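Local coordinates for aminoacyltransferase FemA (Staphylococcus aureus, PDB 1LRZ), which adds glycines 2 and 3 of the pentaglycine interpeptide bridge of the cell-wall peptidoglycan, using glycyl-tRNA as donor, at residues A[50-62]-A[68-80]. Numbering follows the deposited sequence.
Sequences NEVIAACLLTAVP and KYFYSNRGPVIDY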
ATOM      1  N   ASN A  50     -14.056  27.018 -16.830  1.00 47.37           N
ATOM      2  CA  ASN A  50     -12.763  27.075 -16.158  1.00 47.78           C
ATOM      3  C   ASN A  50     -12.625  25.928 -15.154  1.00 43.76           C
ATOM      4  O   ASN A  50     -11.870  26.027 -14.184  1.00 44.25           O
ATOM      5  CB  ASN A  50     -12.587  28.423 -15.445  1.00 52.40           C
ATOM      6  CG  ASN A  50     -12.647  29.606 -16.404  1.00 59.63           C
ATOM      7  OD1 ASN A  50     -11.890  29.671 -17.378  1.00 63.49           O
ATOM      8  ND2 ASN A  50     -13.547  30.554 -16.126  1.00 62.35           N
ATOM      9  N   GLU A  51     -13.365  24.849 -15.398  1.00 40.45           N
ATOM     10  CA  GLU A  51     -13.308  23.670 -14.541  1.00 38.37           C
ATOM     11  C   GLU A  51     -12.264  22.669 -15.049  1.00 32.68           C
ATOM     12  O   GLU A  51     -12.248  22.348 -16.237  1.00 31.03           O
ATOM     13  CB  GLU A  51     -14.656  22.956 -14.510  1.00 40.24           C
ATOM     14  CG  GLU A  51     -15.794  23.735 -13.897  1.00 45.55           C
ATOM     15  CD  GLU A  51     -17.081  22.934 -13.890  1.00 48.62           C
ATOM     16  OE1 GLU A  51     -17.571  22.596 -14.991  1.00 50.01           O
ATOM     17  OE2 GLU A  51     -17.597  22.639 -12.789  1.00 51.36           O
ATOM     18  N   VAL A  52     -11.391  22.178 -14.166  1.00 28.74           N
ATOM     19  CA  VAL A  52     -10.402  21.186 -14.592  1.00 23.48           C
ATOM     20  C   VAL A  52     -11.115  19.855 -14.855  1.00 21.66           C
ATOM     21  O   VAL A  52     -11.868  19.369 -14.002  1.00 22.41           O
ATOM     22  CB  VAL A  52      -9.322  20.945 -13.514  1.00 23.65           C
ATOM     23  CG1 VAL A  52      -8.397  19.778 -13.951  1.00 19.10           C
ATOM     24  CG2 VAL A  52      -8.513  22.210 -13.296  1.00 21.43           C
ATOM     25  N   ILE A  53     -10.891  19.272 -16.032  1.00 19.05           N
ATOM     26  CA  ILE A  53     -11.492  17.987 -16.362  1.00 19.76           C
ATOM     27  C   ILE A  53     -10.434  16.927 -16.726  1.00 20.57           C
ATOM     28  O   ILE A  53     -10.770  15.841 -17.194  1.00 23.23           O
ATOM     29  CB  ILE A  53     -12.521  18.107 -17.521  1.00 20.76           C
ATOM     30  CG1 ILE A  53     -11.854  18.679 -18.776  1.00 19.31           C
ATOM     31  CG2 ILE A  53     -13.688  18.993 -17.081  1.00 19.71           C
ATOM     32  CD1 ILE A  53     -12.757  18.665 -20.006  1.00 23.68           C
ATOM     33  N   ALA A  54      -9.163  17.250 -16.508  1.00 19.78           N
ATOM     34  CA  ALA A  54      -8.057  16.321 -16.773  1.00 18.37           C
ATOM     35  C   ALA A  54      -6.788  16.954 -16.251  1.00 18.84           C
ATOM     36  O   ALA A  54      -6.626  18.173 -16.314  1.00 19.27           O
ATOM     37  CB  ALA A  54      -7.919  16.045 -18.265  1.00 19.34           C
ATOM     38  N   ALA A  55      -5.882  16.133 -15.735  1.00 16.88           N
ATOM     39  CA  ALA A  55      -4.634  16.658 -15.197  1.00 16.51           C
ATOM     40  C   ALA A  55      -3.516  15.627 -15.232  1.00 19.30           C
ATOM     41  O   ALA A  55      -3.760  14.419 -15.285  1.00 19.24           O
ATOM     42  CB  ALA A  55      -4.849  17.121 -13.748  1.00 14.17           C
ATOM     43  N   CYS A  56      -2.282  16.109 -15.192  1.00 18.19           N
ATOM     44  CA  CYS A  56      -1.150  15.212 -15.157  1.00 19.70           C
ATOM     45  C   CYS A  56       0.096  15.924 -14.711  1.00 20.61           C
ATOM     46  O   CYS A  56       0.409  17.035 -15.172  1.00 17.61           O
ATOM     47  CB  CYS A  56      -0.890  14.571 -16.518  1.00 19.88           C
ATOM     48  SG  CYS A  56       0.198  13.113 -16.418  1.00 22.70           S
ATOM     49  N   LEU A  57       0.786  15.291 -13.776  1.00 16.68           N
ATOM     50  CA  LEU A  57       2.041  15.809 -13.292  1.00 18.32           C
ATOM     51  C   LEU A  57       3.063  15.121 -14.198  1.00 18.42           C
ATOM     52  O   LEU A  57       3.033  13.900 -14.372  1.00 18.69           O
ATOM     53  CB  LEU A  57       2.241  15.424 -11.828  1.00 20.41           C
ATOM     54  CG  LEU A  57       3.567  15.800 -11.171  1.00 23.39           C
ATOM     55  CD1 LEU A  57       3.415  15.671  -9.658  1.00 26.20           C
ATOM     56  CD2 LEU A  57       4.681  14.888 -11.664  1.00 23.06           C
ATOM     57  N   LEU A  58       3.937  15.909 -14.804  1.00 19.88           N
ATOM     58  CA  LEU A  58       4.962  15.382 -15.698  1.00 20.50           C
ATOM     59  C   LEU A  58       6.322  15.780 -15.167  1.00 20.79           C
ATOM     60  O   LEU A  58       6.471  16.861 -14.591  1.00 21.71           O
ATOM     61  CB  LEU A  58       4.821  15.990 -17.099  1.00 23.75           C
ATOM     62  CG  LEU A  58       3.490  15.932 -17.862  1.00 25.25           C
ATOM     63  CD1 LEU A  58       3.572  16.880 -19.067  1.00 25.91           C
ATOM     64  CD2 LEU A  58       3.208  14.512 -18.304  1.00 22.88           C
ATOM     65  N   THR A  59       7.304  14.902 -15.336  1.00 19.58           N
ATOM     66  CA  THR A  59       8.664  15.219 -14.936  1.00 21.80           C
ATOM     67  C   THR A  59       9.513  15.036 -16.188  1.00 21.57           C
ATOM     68  O   THR A  59       9.217  14.198 -17.041  1.00 19.60           O
ATOM     69  CB  THR A  59       9.200  14.304 -13.806  1.00 23.44           C
ATOM     70  OG1 THR A  59       8.929  12.933 -14.123  1.00 22.33           O
ATOM     71  CG2 THR A  59       8.574  14.692 -12.460  1.00 26.80           C
ATOM     72  N   ALA A  60      10.560  15.838 -16.305  1.00 23.75           N
ATOM     73  CA  ALA A  60      11.432  15.770 -17.466  1.00 25.13           C
ATOM     74  C   ALA A  60      12.877  15.711 -17.018  1.00 25.42           C
ATOM     75  O   ALA A  60      13.266  16.369 -16.055  1.00 26.92           O
ATOM     76  CB  ALA A  60      11.201  16.986 -18.358  1.00 25.82           C
ATOM     77  N   VAL A  61      13.658  14.903 -17.723  1.00 26.82           N
ATOM     78  CA  VAL A  61      15.076  14.726 -17.446  1.00 26.56           C
ATOM     79  C   VAL A  61      15.866  14.891 -18.759  1.00 26.89           C
ATOM     80  O   VAL A  61      15.450  14.399 -19.809  1.00 24.75           O
ATOM     81  CB  VAL A  61      15.327  13.313 -16.847  1.00 28.33           C
ATOM     82  CG1 VAL A  61      16.765  12.900 -17.034  1.00 30.38           C
ATOM     83  CG2 VAL A  61      14.969  13.316 -15.352  1.00 29.33           C
ATOM     84  N   PRO A  62      17.006  15.599 -18.717  1.00 24.71           N
ATOM     85  CA  PRO A  62      17.804  15.791 -19.932  1.00 24.03           C
ATOM     86  C   PRO A  62      18.396  14.499 -20.483  1.00 22.14           C
ATOM     87  O   PRO A  62      18.913  13.674 -19.735  1.00 24.09           O
ATOM     88  CB  PRO A  62      18.877  16.792 -19.491  1.00 24.62           C
ATOM     89  CG  PRO A  62      19.006  16.539 -18.027  1.00 31.41           C
ATOM     90  CD  PRO A  62      17.575  16.347 -17.585  1.00 24.77           C
ATOM     91  N   LYS A  68      14.867  15.995 -23.921  1.00 21.45           N
ATOM     92  CA  LYS A  68      14.332  15.620 -22.621  1.00 21.15           C
ATOM     93  C   LYS A  68      13.460  14.379 -22.678  1.00 21.18           C
ATOM     94  O   LYS A  68      12.727  14.148 -23.648  1.00 20.58           O
ATOM     95  CB  LYS A  68      13.506  16.773 -22.044  1.00 21.59           C
ATOM     96  CG  LYS A  68      14.321  18.001 -21.689  1.00 24.91           C
ATOM     97  CD  LYS A  68      13.407  19.164 -21.425  1.00 33.51           C
ATOM     98  CE  LYS A  68      14.179  20.449 -21.184  1.00 33.31           C
ATOM     99  NZ  LYS A  68      13.208  21.571 -21.038  1.00 35.16           N
ATOM    100  N   TYR A  69      13.556  13.589 -21.619  1.00 18.18           N
ATOM    101  CA  TYR A  69      12.758  12.390 -21.454  1.00 18.84           C
ATOM    102  C   TYR A  69      11.585  12.830 -20.576  1.00 19.21           C
ATOM    103  O   TYR A  69      11.790  13.248 -19.436  1.00 19.27           O
ATOM    104  CB  TYR A  69      13.580  11.312 -20.744  1.00 21.60           C
ATOM    105  CG  TYR A  69      12.752  10.266 -20.039  1.00 26.15           C
ATOM    106  CD1 TYR A  69      11.814   9.513 -20.728  1.00 23.30           C
ATOM    107  CD2 TYR A  69      12.906  10.038 -18.670  1.00 29.80           C
ATOM    108  CE1 TYR A  69      11.044   8.553 -20.081  1.00 26.80           C
ATOM    109  CE2 TYR A  69      12.138   9.077 -18.003  1.00 30.81           C
ATOM    110  CZ  TYR A  69      11.208   8.337 -18.719  1.00 29.47           C
ATOM    111  OH  TYR A  69      10.444   7.389 -18.073  1.00 26.60           O
ATOM    112  N   PHE A  70      10.370  12.786 -21.121  1.00 19.09           N
ATOM    113  CA  PHE A  70       9.176  13.161 -20.358  1.00 19.75           C
ATOM    114  C   PHE A  70       8.459  11.898 -19.846  1.00 20.82           C
ATOM    115  O   PHE A  70       8.260  10.936 -20.598  1.00 19.07           O
ATOM    116  CB  PHE A  70       8.214  13.995 -21.220  1.00 20.40           C
ATOM    117  CG  PHE A  70       8.456  15.484 -21.140  1.00 23.67           C
ATOM    118  CD1 PHE A  70       9.486  16.079 -21.864  1.00 21.22           C
ATOM    119  CD2 PHE A  70       7.644  16.294 -20.340  1.00 22.84           C
ATOM    120  CE1 PHE A  70       9.707  17.468 -21.792  1.00 24.45           C
ATOM    121  CE2 PHE A  70       7.855  17.673 -20.261  1.00 22.93           C
ATOM    122  CZ  PHE A  70       8.888  18.264 -20.992  1.00 19.05           C
ATOM    123  N   TYR A  71       8.075  11.923 -18.568  1.00 20.32           N
ATOM    124  CA  TYR A  71       7.396  10.803 -17.903  1.00 18.59           C
ATOM    125  C   TYR A  71       6.081  11.284 -17.251  1.00 20.43           C
ATOM    126  O   TYR A  71       6.073  12.310 -16.560  1.00 18.29           O
ATOM    127  CB  TYR A  71       8.348  10.202 -16.850  1.00 17.36           C
ATOM    128  CG  TYR A  71       7.742   9.102 -15.996  1.00 21.56           C
ATOM    129  CD1 TYR A  71       7.115   8.001 -16.583  1.00 16.03           C
ATOM    130  CD2 TYR A  71       7.786   9.171 -14.598  1.00 17.19           C
ATOM    131  CE1 TYR A  71       6.535   7.000 -15.803  1.00 19.06           C
ATOM    132  CE2 TYR A  71       7.211   8.176 -13.807  1.00 17.90           C
ATOM    133  CZ  TYR A  71       6.586   7.098 -14.414  1.00 18.26           C
ATOM    134  OH  TYR A  71       5.985   6.133 -13.641  1.00 16.99           O
ATOM    135  N   SER A  72       4.978  10.558 -17.469  1.00 18.40           N
ATOM    136  CA  SER A  72       3.675  10.958 -16.916  1.00 18.70           C
ATOM    137  C   SER A  72       3.388  10.586 -15.456  1.00 18.43           C
ATOM    138  O   SER A  72       2.300  10.864 -14.946  1.00 17.11           O
ATOM    139  CB  SER A  72       2.536  10.424 -17.793  1.00 18.11           C
ATOM    140  OG  SER A  72       2.437   9.011 -17.694  1.00 21.71           O
ATOM    141  N   ASN A  73       4.334   9.931 -14.791  1.00 15.71           N
ATOM    142  CA  ASN A  73       4.164   9.585 -13.383  1.00 17.52           C
ATOM    143  C   ASN A  73       2.825   8.934 -12.995  1.00 16.02           C
ATOM    144  O   ASN A  73       2.156   9.404 -12.073  1.00 13.86           O
ATOM    145  CB  ASN A  73       4.364  10.843 -12.522  1.00 16.84           C
ATOM    146  CG  ASN A  73       5.759  11.447 -12.680  1.00 25.41           C
ATOM    147  OD1 ASN A  73       6.062  12.102 -13.687  1.00 26.82           O
ATOM    148  ND2 ASN A  73       6.615  11.227 -11.690  1.00 17.03           N
ATOM    149  N   ARG A  74       2.448   7.857 -13.678  1.00 16.41           N
ATOM    150  CA  ARG A  74       1.190   7.147 -13.397  1.00 19.06           C
ATOM    151  C   ARG A  74      -0.059   7.939 -13.769  1.00 19.18           C
ATOM    152  O   ARG A  74      -1.183   7.548 -13.427  1.00 18.09           O
ATOM    153  CB  ARG A  74       1.110   6.751 -11.913  1.00 22.29           C
ATOM    154  CG  ARG A  74       1.744   5.408 -11.582  1.00 28.41           C
ATOM    155  CD  ARG A  74       1.158   4.338 -12.461  1.00 33.44           C
ATOM    156  NE  ARG A  74       1.424   2.973 -12.018  1.00 34.48           N
ATOM    157  CZ  ARG A  74       1.130   1.912 -12.759  1.00 33.99           C
ATOM    158  NH1 ARG A  74       1.377   0.685 -12.317  1.00 30.54           N
ATOM    159  NH2 ARG A  74       0.608   2.094 -13.964  1.00 32.36           N
ATOM    160  N   GLY A  75       0.137   9.056 -14.459  1.00 19.77           N
ATOM    161  CA  GLY A  75      -0.991   9.868 -14.877  1.00 18.79           C
ATOM    162  C   GLY A  75      -1.220   9.617 -16.353  1.00 20.30           C
ATOM    163  O   GLY A  75      -0.549   8.768 -16.927  1.00 20.08           O
ATOM    164  N   PRO A  76      -2.121  10.357 -17.010  1.00 20.25           N
ATOM    165  CA  PRO A  76      -2.960  11.425 -16.458  1.00 21.43           C
ATOM    166  C   PRO A  76      -4.202  10.960 -15.704  1.00 22.69           C
ATOM    167  O   PRO A  76      -4.607   9.801 -15.787  1.00 21.67           O
ATOM    168  CB  PRO A  76      -3.343  12.224 -17.698  1.00 20.63           C
ATOM    169  CG  PRO A  76      -3.470  11.160 -18.735  1.00 22.59           C
ATOM    170  CD  PRO A  76      -2.265  10.281 -18.477  1.00 21.69           C
ATOM    171  N   VAL A  77      -4.793  11.886 -14.963  1.00 19.14           N
ATOM    172  CA  VAL A  77      -6.026  11.619 -14.233  1.00 20.79           C
ATOM    173  C   VAL A  77      -7.066  12.259 -15.149  1.00 22.42           C
ATOM    174  O   VAL A  77      -7.013  13.460 -15.419  1.00 21.07           O
ATOM    175  CB  VAL A  77      -6.012  12.303 -12.860  1.00 18.27           C
ATOM    176  CG1 VAL A  77      -7.283  11.961 -12.098  1.00 18.77           C
ATOM    177  CG2 VAL A  77      -4.767  11.844 -12.074  1.00 16.03           C
ATOM    178  N   ILE A  78      -7.989  11.445 -15.649  1.00 21.59           N
ATOM    179  CA  ILE A  78      -8.992  11.924 -16.583  1.00 21.08           C
ATOM    180  C   ILE A  78     -10.108  10.880 -16.649  1.00 23.07           C
ATOM    181  O   ILE A  78      -9.908   9.723 -16.259  1.00 19.57           O
ATOM    182  CB  ILE A  78      -8.320  12.105 -17.975  1.00 23.06           C
ATOM    183  CG1 ILE A  78      -9.301  12.652 -19.013  1.00 24.20           C
ATOM    184  CG2 ILE A  78      -7.763  10.776 -18.448  1.00 24.56           C
ATOM    185  CD1 ILE A  78      -8.615  12.980 -20.333  1.00 25.73           C
ATOM    186  N   ASP A  79     -11.283  11.281 -17.124  1.00 21.60           N
ATOM    187  CA  ASP A  79     -12.395  10.338 -17.253  1.00 22.95           C
ATOM    188  C   ASP A  79     -12.111   9.460 -18.469  1.00 22.18           C
ATOM    189  O   ASP A  79     -12.293   9.889 -19.618  1.00 20.65           O
ATOM    190  CB  ASP A  79     -13.719  11.103 -17.415  1.00 22.59           C
ATOM    191  CG  ASP A  79     -14.872  10.208 -17.862  1.00 23.34           C
ATOM    192  OD1 ASP A  79     -14.804   8.978 -17.645  1.00 22.69           O
ATOM    193  OD2 ASP A  79     -15.858  10.748 -18.415  1.00 24.04           O
ATOM    194  N   TYR A  80     -11.663   8.230 -18.223  1.00 21.66           N
ATOM    195  CA  TYR A  80     -11.331   7.335 -19.326  1.00 21.60           C
ATOM    196  C   TYR A  80     -12.511   6.721 -20.070  1.00 24.02           C
ATOM    197  O   TYR A  80     -12.303   5.970 -21.015  1.00 26.92           O
ATOM    198  CB  TYR A  80     -10.363   6.234 -18.865  1.00 21.53           C
ATOM    199  CG  TYR A  80      -8.938   6.717 -18.687  1.00 22.72           C
ATOM    200  CD1 TYR A  80      -8.467   7.116 -17.435  1.00 20.45           C
ATOM    201  CD2 TYR A  80      -8.057   6.784 -19.781  1.00 22.26           C
ATOM    202  CE1 TYR A  80      -7.148   7.567 -17.273  1.00 23.34           C
ATOM    203  CE2 TYR A  80      -6.741   7.234 -19.630  1.00 21.32           C
ATOM    204  CZ  TYR A  80      -6.292   7.620 -18.375  1.00 23.00           C
ATOM    205  OH  TYR A  80      -4.993   8.057 -18.207  1.00 22.65           O
TER
HETATM  206  O   HOH W   1     -12.684  14.184 -16.944  1.00 28.71           O
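With chi1 at -90°, the Phe70 ring swings across the strand pair and lays one face over Ala60, whose CB stands 3.7 Å from the ring centroid and 10° off the normal, a CH-pi contact; His41 of the neighbouring strand 39-46 meets the same ring edge-to-face. Cys56 turns SG anti to its backbone N (chi1 -164°), which carries the sulfur to within 3.6 Å of Pro76 CA and 3.4 Å of Ser72 O, while its CB packs on Pro76 CB. Farther along, Ala54 CB rests 3.7 Å from Ile78 CG1. Paired backbone hydrogen bonds link Thr59 with Tyr71 and Val61 with Tyr69, the shortest being Tyr69 N to Val61 O at 2.7 Å; Ala55 and Val77 form a further reciprocal pair. Between the Thr59-Tyr71 and Ala55-Val77 pairs the register slips by two residues, where 68-80 makes a type I' turn from Ser72 to Gly75 and then a cis peptide before Pro76. The Ser72 hydroxyl donates to Gly75 O (3.1 Å) from above its carbonyl plane and is also hydrogen-bonded to Asp108 N. Helices 27-35 and 83-98 pack against the pair, an antiparallel beta hairpin with an interrupted second strand, within the seven-stranded mixed sheet.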